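Local coordinates for protein ralf, proline/betaine transporter (Legionella pneumophila, PDB 4D7Q) that probably acts as a guanine-nucleotide exchange factor through its Legionella Sec7 domain, fused here to the capping domain of a Rickettsia relative, at residues Y139-Q144 with K255-F261; I146-D151 with F288-F292; Q15-I19 with K32-I36. The protein carries 2 engineered substitutions. One frame throughout, in Å; residues are numbered along the deposited sequence.

Interaction 1: Y139-Q144 with K255-F261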
loop_
_atom_site.group_PDB
_atom_site.type_symbol
_atom_site.label_atom_id
_atom_site.label_comp_id
_atom_site.label_asym_id
_atom_site.label_seq_id
_atom_site.Cartn_x
_atom_site.Cartn_y
_atom_site.Cartn_z
ATOM N N TYR A 139 9.872 1.361 -13.177
ATOM C CA TYR A 139 8.722 1.814 -12.375
ATOM C C TYR A 139 7.499 2.177 -13.258
ATOM O O TYR A 139 6.375 1.720 -13.013
ATOM C CB TYR A 139 9.200 2.977 -11.492
ATOM C CG TYR A 139 8.117 3.651 -10.684
ATOM C CD1 TYR A 139 7.789 3.199 -9.408
ATOM C CD2 TYR A 139 7.421 4.753 -11.191
ATOM C CE1 TYR A 139 6.823 3.850 -8.636
ATOM C CE2 TYR A 139 6.454 5.409 -10.430
ATOM C CZ TYR A 139 6.157 4.954 -9.154
ATOM O OH TYR A 139 5.201 5.592 -8.411
ATOM N N LEU A 140 7.749 2.962 -14.315
ATOM C CA LEU A 140 6.759 3.380 -15.301
ATOM C C LEU A 140 6.158 2.157 -16.018
ATOM O O LEU A 140 4.929 2.054 -16.129
ATOM C CB LEU A 140 7.409 4.358 -16.310
ATOM C CG LEU A 140 6.410 4.864 -17.395
ATOM C CD1 LEU A 140 5.735 6.136 -16.962
ATOM C CD2 LEU A 140 7.080 5.074 -18.714
ATOM N N LEU A 141 7.035 1.228 -16.482
ATOM C CA LEU A 141 6.631 -0.015 -17.134
ATOM C C LEU A 141 5.831 -0.875 -16.183
ATOM O O LEU A 141 4.853 -1.474 -16.617
ATOM C CB LEU A 141 7.862 -0.840 -17.534
ATOM C CG LEU A 141 8.585 -0.525 -18.827
ATOM C CD1 LEU A 141 9.830 -1.386 -18.922
ATOM C CD2 LEU A 141 7.687 -0.745 -20.059
ATOM N N ALA A 142 6.271 -0.981 -14.904
ATOM C CA ALA A 142 5.574 -1.809 -13.908
ATOM C C ALA A 142 4.115 -1.416 -13.725
ATOM O O ALA A 142 3.240 -2.284 -13.809
ATOM C CB ALA A 142 6.300 -1.803 -12.570
ATOM N N PHE A 143 3.851 -0.125 -13.478
ATOM C CA PHE A 143 2.483 0.377 -13.331
ATOM C C PHE A 143 1.674 0.190 -14.618
ATOM O O PHE A 143 0.488 -0.158 -14.553
ATOM C CB PHE A 143 2.462 1.841 -12.849
ATOM C CG PHE A 143 2.435 1.937 -11.339
ATOM C CD1 PHE A 143 1.269 1.656 -10.626
ATOM C CD2 PHE A 143 3.598 2.226 -10.620
ATOM C CE1 PHE A 143 1.261 1.692 -9.228
ATOM C CE2 PHE A 143 3.578 2.286 -9.219
ATOM C CZ PHE A 143 2.412 2.018 -8.538
ATOM N N GLN A 144 2.320 0.357 -15.781
ATOM C CA GLN A 144 1.619 0.145 -17.054
ATOM C C GLN A 144 1.198 -1.307 -17.219
ATOM O O GLN A 144 0.094 -1.550 -17.709
ATOM C CB GLN A 144 2.466 0.562 -18.271
ATOM C CG GLN A 144 1.630 0.760 -19.562
ATOM C CD GLN A 144 0.675 1.941 -19.457
ATOM O OE1 GLN A 144 0.945 2.953 -18.789
ATOM N NE2 GLN A 144 -0.481 1.839 -20.094
ATOM N N LYS A 255 2.157 12.371 -5.377
ATOM C CA LYS A 255 2.808 12.567 -6.671
ATOM C C LYS A 255 1.706 12.302 -7.692
ATOM O O LYS A 255 0.880 11.420 -7.472
ATOM C CB LYS A 255 3.950 11.572 -6.863
ATOM C CG LYS A 255 5.101 11.830 -5.887
ATOM C CD LYS A 255 5.986 10.612 -5.698
ATOM C CE LYS A 255 5.281 9.484 -4.989
ATOM N NZ LYS A 255 5.603 8.209 -5.649
ATOM N N THR A 256 1.634 13.112 -8.738
ATOM C CA THR A 256 0.583 13.022 -9.766
ATOM C C THR A 256 0.504 11.677 -10.445
ATOM O O THR A 256 -0.599 11.186 -10.697
ATOM C CB THR A 256 0.734 14.160 -10.778
ATOM O OG1 THR A 256 2.118 14.255 -11.101
ATOM C CG2 THR A 256 0.257 15.484 -10.224
ATOM N N PHE A 257 1.672 11.065 -10.722
ATOM C CA PHE A 257 1.753 9.745 -11.350
ATOM C C PHE A 257 0.998 8.727 -10.457
ATOM O O PHE A 257 0.053 8.099 -10.918
ATOM C CB PHE A 257 3.238 9.345 -11.596
ATOM C CG PHE A 257 3.404 7.976 -12.228
ATOM C CD1 PHE A 257 3.291 6.816 -11.463
ATOM C CD2 PHE A 257 3.624 7.843 -13.594
ATOM C CE1 PHE A 257 3.377 5.539 -12.063
ATOM C CE2 PHE A 257 3.721 6.569 -14.187
ATOM C CZ PHE A 257 3.654 5.425 -13.403
ATOM N N LEU A 258 1.377 8.618 -9.175
ATOM C CA LEU A 258 0.741 7.711 -8.217
ATOM C C LEU A 258 -0.787 7.925 -8.101
ATOM O O LEU A 258 -1.527 6.962 -8.107
ATOM C CB LEU A 258 1.425 7.808 -6.839
ATOM C CG LEU A 258 0.977 6.762 -5.775
ATOM C CD1 LEU A 258 1.261 5.347 -6.232
ATOM C CD2 LEU A 258 1.670 7.012 -4.466
ATOM N N SER A 259 -1.232 9.188 -7.992
ATOM C CA SER A 259 -2.632 9.593 -7.931
ATOM C C SER A 259 -3.436 9.010 -9.119
ATOM O O SER A 259 -4.551 8.525 -8.933
ATOM C CB SER A 259 -2.719 11.117 -7.958
ATOM O OG SER A 259 -4.001 11.522 -7.510
ATOM N N LYS A 260 -2.869 9.086 -10.346
ATOM C CA LYS A 260 -3.518 8.588 -11.555
ATOM C C LYS A 260 -3.668 7.075 -11.532
ATOM O O LYS A 260 -4.716 6.575 -11.907
ATOM C CB LYS A 260 -2.744 9.020 -12.807
ATOM C CG LYS A 260 -2.921 10.498 -13.123
ATOM C CD LYS A 260 -2.086 10.864 -14.339
ATOM C CE LYS A 260 -2.299 12.288 -14.791
ATOM N NZ LYS A 260 -1.460 12.549 -15.985
ATOM N N PHE A 261 -2.648 6.362 -11.050
ATOM C CA PHE A 261 -2.664 4.901 -11.023
ATOM C C PHE A 261 -3.389 4.278 -9.849
ATOM O O PHE A 261 -3.672 3.085 -9.876
ATOM C CB PHE A 261 -1.233 4.330 -11.227
ATOM C CG PHE A 261 -0.801 4.262 -12.688
ATOM C CD1 PHE A 261 -1.153 3.183 -13.483
ATOM C CD2 PHE A 261 -0.052 5.287 -13.261
ATOM C CE1 PHE A 261 -0.761 3.123 -14.827
ATOM C CE2 PHE A 261 0.343 5.227 -14.605
ATOM C CZ PHE A 261 -0.014 4.148 -15.381
HETATM O O HOH W 1 4.817 8.266 -8.486
#
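The ring of F257 slots between Y139, L140 and F143, presenting its edge to the face of F143 in an offset edge-to-face pair with planes 77° apart. The touch there is F257 CE1 against F143 CD2, 3.6 Å away. The same CE1 carbon also meets Y139 CE2 at 3.5 Å, the two ring planes lying obliquely to one another, while at the other meta carbon of F257, CE2, L140 CD1 comes to 3.5 Å. With its CG anti to the backbone N (chi1 179°), F257 is carried out across the gap toward helix 135-152. One turn on, F261 offers a ring face: F143 CB sits over its centre, 3.9 Å from the centroid, as a CH-pi contact. Q144 OE1 lies at the edge of that ring, 3.7 Å from F261 CZ, its amide nearly perpendicular to the ring plane. Together Y139, F143, F257 and F261 make an aromatic cluster, and L258 CD1 adds an aliphatic contact at the outer end of the F143 ring. The polar fringe lies at one end, where a water donates to Y139 OH (2.7 Å) and accepts from K255 NZ (2.9 Å); D114 also pairs directly with both groups, so the hydroxyl and the ammonium share one carboxylate. The contact exemplifies an interdomain junction built from rings, and because it joins the Legionella Sec7 part to the Rickettsia capping part, it belongs to the chimera. The two short helical segments run nearly parallel, at 13°. Helix 110-127 flanks the junction, with V117 against F143 and D114 against L258, while helix 256-262 lies in the chain between the sheet strands 248-252 and 264-271.

Interaction 2: I146-D151 with F288-F292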
loop_
_atom_site.group_PDB
_atom_site.type_symbol
_atom_site.label_atom_id
_atom_site.label_comp_id
_atom_site.label_asym_id
_atom_site.label_seq_id
_atom_site.Cartn_x
_atom_site.Cartn_y
_atom_site.Cartn_z
ATOM N N ILE A 146 0.818 -3.747 -14.903
ATOM C CA ILE A 146 -0.229 -4.137 -13.964
ATOM C C ILE A 146 -1.619 -3.743 -14.512
ATOM O O ILE A 146 -2.548 -4.561 -14.515
ATOM C CB ILE A 146 0.005 -3.479 -12.578
ATOM C CG1 ILE A 146 1.290 -4.015 -11.884
ATOM C CG2 ILE A 146 -1.239 -3.705 -11.677
ATOM C CD1 ILE A 146 1.770 -3.082 -10.624
ATOM N N MET A 147 -1.755 -2.466 -14.919
ATOM C CA MET A 147 -3.016 -1.918 -15.399
ATOM C C MET A 147 -3.468 -2.620 -16.666
ATOM O O MET A 147 -4.634 -3.022 -16.740
ATOM C CB MET A 147 -2.930 -0.399 -15.615
ATOM C CG MET A 147 -4.214 0.170 -16.234
ATOM S SD MET A 147 -4.093 1.910 -16.648
ATOM C CE MET A 147 -3.090 1.859 -18.054
ATOM N N LEU A 148 -2.557 -2.745 -17.669
ATOM C CA LEU A 148 -2.867 -3.430 -18.928
ATOM C C LEU A 148 -3.227 -4.897 -18.700
ATOM O O LEU A 148 -4.235 -5.376 -19.244
ATOM C CB LEU A 148 -1.739 -3.286 -19.946
ATOM C CG LEU A 148 -1.983 -3.898 -21.363
ATOM C CD1 LEU A 148 -3.163 -3.208 -22.102
ATOM C CD2 LEU A 148 -0.702 -3.821 -22.222
ATOM N N ASN A 149 -2.424 -5.609 -17.906
ATOM C CA ASN A 149 -2.711 -7.022 -17.615
ATOM C C ASN A 149 -4.091 -7.212 -17.003
ATOM O O ASN A 149 -4.829 -8.074 -17.455
ATOM C CB ASN A 149 -1.623 -7.664 -16.760
ATOM C CG ASN A 149 -1.885 -9.122 -16.506
ATOM O OD1 ASN A 149 -2.549 -9.459 -15.549
ATOM N ND2 ASN A 149 -1.438 -10.012 -17.390
ATOM N N THR A 150 -4.464 -6.369 -16.033
ATOM C CA THR A 150 -5.764 -6.430 -15.385
ATOM C C THR A 150 -6.904 -6.290 -16.416
ATOM O O THR A 150 -7.866 -7.061 -16.390
ATOM C CB THR A 150 -5.864 -5.381 -14.253
ATOM O OG1 THR A 150 -4.710 -5.442 -13.417
ATOM C CG2 THR A 150 -7.087 -5.580 -13.386
ATOM N N ASP A 151 -6.806 -5.291 -17.297
ATOM C CA ASP A 151 -7.847 -5.056 -18.300
ATOM C C ASP A 151 -7.915 -6.095 -19.396
ATOM O O ASP A 151 -9.021 -6.505 -19.749
ATOM C CB ASP A 151 -7.726 -3.641 -18.887
ATOM C CG ASP A 151 -8.306 -2.571 -17.983
ATOM O OD1 ASP A 151 -8.785 -2.918 -16.871
ATOM O OD2 ASP A 151 -8.324 -1.397 -18.396
ATOM N N PHE A 288 -6.192 6.051 -14.404
ATOM C CA PHE A 288 -5.524 4.756 -14.410
ATOM C C PHE A 288 -5.663 3.904 -13.134
ATOM O O PHE A 288 -4.851 3.083 -12.873
ATOM C CB PHE A 288 -4.051 4.931 -14.719
ATOM C CG PHE A 288 -3.769 5.657 -16.000
ATOM C CD1 PHE A 288 -4.364 5.279 -17.167
ATOM C CD2 PHE A 288 -2.892 6.705 -16.017
ATOM C CE1 PHE A 288 -4.106 5.957 -18.324
ATOM C CE2 PHE A 288 -2.633 7.385 -17.152
ATOM C CZ PHE A 288 -3.230 7.000 -18.319
ATOM N N SER A 289 -6.714 4.110 -12.370
ATOM C CA SER A 289 -6.840 3.528 -11.053
ATOM C C SER A 289 -7.758 2.313 -10.841
ATOM O O SER A 289 -7.798 1.773 -9.768
ATOM C CB SER A 289 -7.200 4.615 -10.067
ATOM O OG SER A 289 -8.452 5.147 -10.281
ATOM N N ARG A 290 -8.511 1.926 -11.848
ATOM C CA ARG A 290 -9.561 0.961 -11.655
ATOM C C ARG A 290 -9.054 -0.366 -11.139
ATOM O O ARG A 290 -9.682 -0.995 -10.340
ATOM C CB ARG A 290 -10.387 0.775 -12.925
ATOM C CG ARG A 290 -11.765 0.216 -12.735
ATOM C CD ARG A 290 -12.662 0.255 -13.951
ATOM N NE ARG A 290 -11.989 0.524 -15.197
ATOM C CZ ARG A 290 -11.257 -0.342 -15.866
ATOM N NH1 ARG A 290 -11.116 -1.576 -15.456
ATOM N NH2 ARG A 290 -10.686 0.036 -16.978
ATOM N N TRP A 291 -7.888 -0.776 -11.585
ATOM C CA TRP A 291 -7.465 -2.097 -11.137
ATOM C C TRP A 291 -7.107 -2.090 -9.655
ATOM O O TRP A 291 -7.152 -3.124 -8.990
ATOM C CB TRP A 291 -6.274 -2.586 -11.964
ATOM C CG TRP A 291 -5.077 -1.689 -11.882
ATOM C CD1 TRP A 291 -4.687 -0.758 -12.799
ATOM C CD2 TRP A 291 -4.115 -1.636 -10.822
ATOM N NE1 TRP A 291 -3.541 -0.128 -12.378
ATOM C CE2 TRP A 291 -3.169 -0.650 -11.166
ATOM C CE3 TRP A 291 -3.960 -2.327 -9.616
ATOM C CZ2 TRP A 291 -2.085 -0.337 -10.349
ATOM C CZ3 TRP A 291 -2.883 -2.015 -8.806
ATOM C CH2 TRP A 291 -1.960 -1.029 -9.176
ATOM N N PHE A 292 -6.750 -0.915 -9.144
ATOM C CA PHE A 292 -6.382 -0.770 -7.732
ATOM C C PHE A 292 -7.567 -0.449 -6.849
ATOM O O PHE A 292 -7.683 -0.986 -5.748
ATOM C CB PHE A 292 -5.333 0.354 -7.576
ATOM C CG PHE A 292 -4.781 0.504 -6.175
ATOM C CD1 PHE A 292 -3.875 -0.427 -5.656
ATOM C CD2 PHE A 292 -5.196 1.547 -5.353
ATOM C CE1 PHE A 292 -3.373 -0.287 -4.357
ATOM C CE2 PHE A 292 -4.670 1.693 -4.066
ATOM C CZ PHE A 292 -3.755 0.787 -3.588
#
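A mixed aromatic and ionic contact joins W291, F288 and R290 of the Rickettsia capping part to the helix 135-152 of the Legionella Sec7 part, a junction made by the fusion. I146 drops CG2 onto the centre of the six-membered ring of W291, 3.4 Å from its centroid and practically on the ring normal. M147 CB approaches the five-membered ring of W291 at CD1 (3.3 Å), while T150 CG2 packs on the CB methylene of W291 (3.4 Å). The chi1 of W291, 60°, puts the ring between its backbone N and carbonyl carbon and lays it along the Sec7 helix. M147 SD then reaches F288 CD1 at 3.4 Å, an oblique Met-aromatic contact. At the outer margin R290 grips D151 end-on: NH1 binds OD1 at 3.0 Å and NH2 binds OD2 at 3.1 Å, both oxygens met on their syn sides, with carboxylate and guanidinium only 10° from coplanar. R290 NH1 has a second anionic partner in the sulfonate of a buffer molecule, probably from the crystallisation liquor. Helix 290-293 lies in the chain between strands 277-283 and 297-303, and helix 256-262 adjoins the contact through F261, which touches M147 and stacks on F288.

Interaction 3: Q15-I19 with K32-I36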
loop_
_atom_site.group_PDB
_atom_site.type_symbol
_atom_site.label_atom_id
_atom_site.label_comp_id
_atom_site.label_asym_id
_atom_site.label_seq_id
_atom_site.Cartn_x
_atom_site.Cartn_y
_atom_site.Cartn_z
ATOM N N GLN A 15 10.926 -20.728 15.828
ATOM C CA GLN A 15 10.044 -20.567 14.664
ATOM C C GLN A 15 8.550 -20.631 14.981
ATOM O O GLN A 15 7.837 -19.697 14.629
ATOM C CB GLN A 15 10.423 -21.500 13.492
ATOM C CG GLN A 15 11.731 -21.158 12.772
ATOM C CD GLN A 15 11.828 -19.737 12.263
ATOM O OE1 GLN A 15 12.442 -18.873 12.891
ATOM N NE2 GLN A 15 11.258 -19.467 11.102
ATOM N N ARG A 16 8.095 -21.586 15.649
ATOM C CA ARG A 16 6.690 -21.738 16.074
ATOM C C ARG A 16 6.242 -20.609 17.005
ATOM O O ARG A 16 5.180 -20.022 16.787
ATOM C CB ARG A 16 6.442 -23.114 16.712
ATOM C CG ARG A 16 4.975 -23.393 17.069
ATOM N N GLU A 17 6.920 -20.327 17.960
ATOM C CA GLU A 17 6.608 -19.216 18.860
ATOM C C GLU A 17 6.503 -17.888 18.057
ATOM O O GLU A 17 5.601 -17.095 18.308
ATOM C CB GLU A 17 7.711 -19.098 19.939
ATOM C CG GLU A 17 7.300 -18.281 21.151
ATOM C CD GLU A 17 8.393 -17.706 22.034
ATOM O OE1 GLU A 17 9.490 -18.307 22.113
ATOM O OE2 GLU A 17 8.127 -16.673 22.691
ATOM N N ILE A 18 7.441 -17.646 17.123
ATOM C CA ILE A 18 7.443 -16.424 16.310
ATOM C C ILE A 18 6.187 -16.393 15.437
ATOM O O ILE A 18 5.473 -15.382 15.438
ATOM C CB ILE A 18 8.753 -16.218 15.505
ATOM C CG1 ILE A 18 9.978 -16.131 16.448
ATOM C CG2 ILE A 18 8.656 -14.931 14.654
ATOM C CD1 ILE A 18 11.347 -16.577 15.799
ATOM N N ILE A 19 5.870 -17.530 14.771
ATOM C CA ILE A 19 4.667 -17.632 13.924
ATOM C C ILE A 19 3.393 -17.289 14.710
ATOM O O ILE A 19 2.658 -16.402 14.290
ATOM C CB ILE A 19 4.560 -18.988 13.163
ATOM C CG1 ILE A 19 5.775 -19.188 12.202
ATOM C CG2 ILE A 19 3.222 -19.079 12.394
ATOM C CD1 ILE A 19 6.065 -20.633 11.772
ATOM N N LYS A 32 9.870 -10.269 18.841
ATOM C CA LYS A 32 10.499 -11.523 19.290
ATOM C C LYS A 32 11.750 -11.807 18.427
ATOM O O LYS A 32 12.788 -12.161 18.972
ATOM C CB LYS A 32 9.496 -12.699 19.264
ATOM C CG LYS A 32 10.033 -14.017 19.828
ATOM C CD LYS A 32 10.034 -14.028 21.354
ATOM C CE LYS A 32 11.016 -15.018 21.929
ATOM N NZ LYS A 32 11.387 -14.667 23.327
ATOM N N ILE A 33 11.668 -11.575 17.099
ATOM C CA ILE A 33 12.811 -11.757 16.197
ATOM C C ILE A 33 13.917 -10.791 16.623
ATOM O O ILE A 33 15.070 -11.215 16.810
ATOM C CB ILE A 33 12.459 -11.599 14.687
ATOM C CG1 ILE A 33 11.490 -12.706 14.203
ATOM C CG2 ILE A 33 13.752 -11.554 13.810
ATOM C CD1 ILE A 33 10.869 -12.422 12.781
ATOM N N LYS A 34 13.557 -9.503 16.804
ATOM C CA LYS A 34 14.543 -8.484 17.188
ATOM C C LYS A 34 15.273 -8.801 18.503
ATOM O O LYS A 34 16.481 -8.621 18.588
ATOM C CB LYS A 34 13.930 -7.076 17.168
ATOM C CG LYS A 34 13.547 -6.606 15.736
ATOM C CD LYS A 34 12.699 -5.337 15.746
ATOM C CE LYS A 34 13.486 -4.118 16.174
ATOM N NZ LYS A 34 12.611 -2.943 16.432
ATOM N N GLU A 35 14.547 -9.327 19.494
ATOM C CA GLU A 35 15.096 -9.684 20.803
ATOM C C GLU A 35 16.155 -10.783 20.684
ATOM O O GLU A 35 17.231 -10.644 21.265
ATOM C CB GLU A 35 13.972 -10.108 21.755
ATOM C CG GLU A 35 13.195 -8.919 22.300
ATOM C CD GLU A 35 11.777 -9.185 22.776
ATOM O OE1 GLU A 35 11.382 -10.369 22.901
ATOM O OE2 GLU A 35 11.063 -8.194 23.043
ATOM N N ILE A 36 15.847 -11.858 19.900
ATOM C CA ILE A 36 16.740 -12.992 19.633
ATOM C C ILE A 36 17.973 -12.459 18.919
ATOM O O ILE A 36 19.091 -12.721 19.348
ATOM C CB ILE A 36 16.028 -14.144 18.844
ATOM C CG1 ILE A 36 14.843 -14.730 19.659
ATOM C CG2 ILE A 36 17.030 -15.261 18.488
ATOM C CD1 ILE A 36 13.783 -15.461 18.825
#
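K32 lies in helix 26-40, the second helix of an alpha-alpha hairpin near the N-terminus of the all-helical Sec7 domain, and its side chain crosses both E17 and I18 of the first. The two short segments run in broadly opposite directions, with axes at 142° and 10.9 Å apart at closest approach, so the hairpin is splayed. In K32, chi1 (-175°) sets CG beside I18 CG1, and the bend at chi2 (78°) then turns CD and CE toward the E17 carboxylate. There CE comes within 3.4 Å of E17 OE2, whereas NZ stands 3.9 Å from the same oxygen; the salt bridge is therefore long, and much of the pair's contact is aliphatic chain against the carboxylate of the exposed E17. I33, next in sequence, turns inward: its CG1 meets I18 CG2 at 3.6 Å, the two side chains crossing at about a right angle. F51 of helix 44-54 touches both isoleucines, closing this buried apolar layer against a third helix. One turn beyond K32, I36 also packs on I11 of the preceding helix 9-13. I18 thus meets K32, I33 and I36 in turn, and its last contact is tip to tip, CD1 to I36 CD1 at 4.0 Å.

Interactions 1 and 2 form one continuous junction between the fused parts. Both draw on helix 135-152, whose C-terminal end carries part of a conserved Sec7 motif that in relatives helps line the Arf-binding groove; in this chimera the capping part packs against that helix. Their centres are 11 Å apart, joined by a probable hydrogen bond from F288 N to K260 O (2.9 Å) and by packing of F261 CD1 on F288 CB (3.6 Å). Small molecules, probably from the crystallisation liquor, lie beside K255 and R290. Interaction 3 stands apart, across the chain's centre, with its own centre about 37 and 38 Å from theirs, and belongs to the Sec7 part alone.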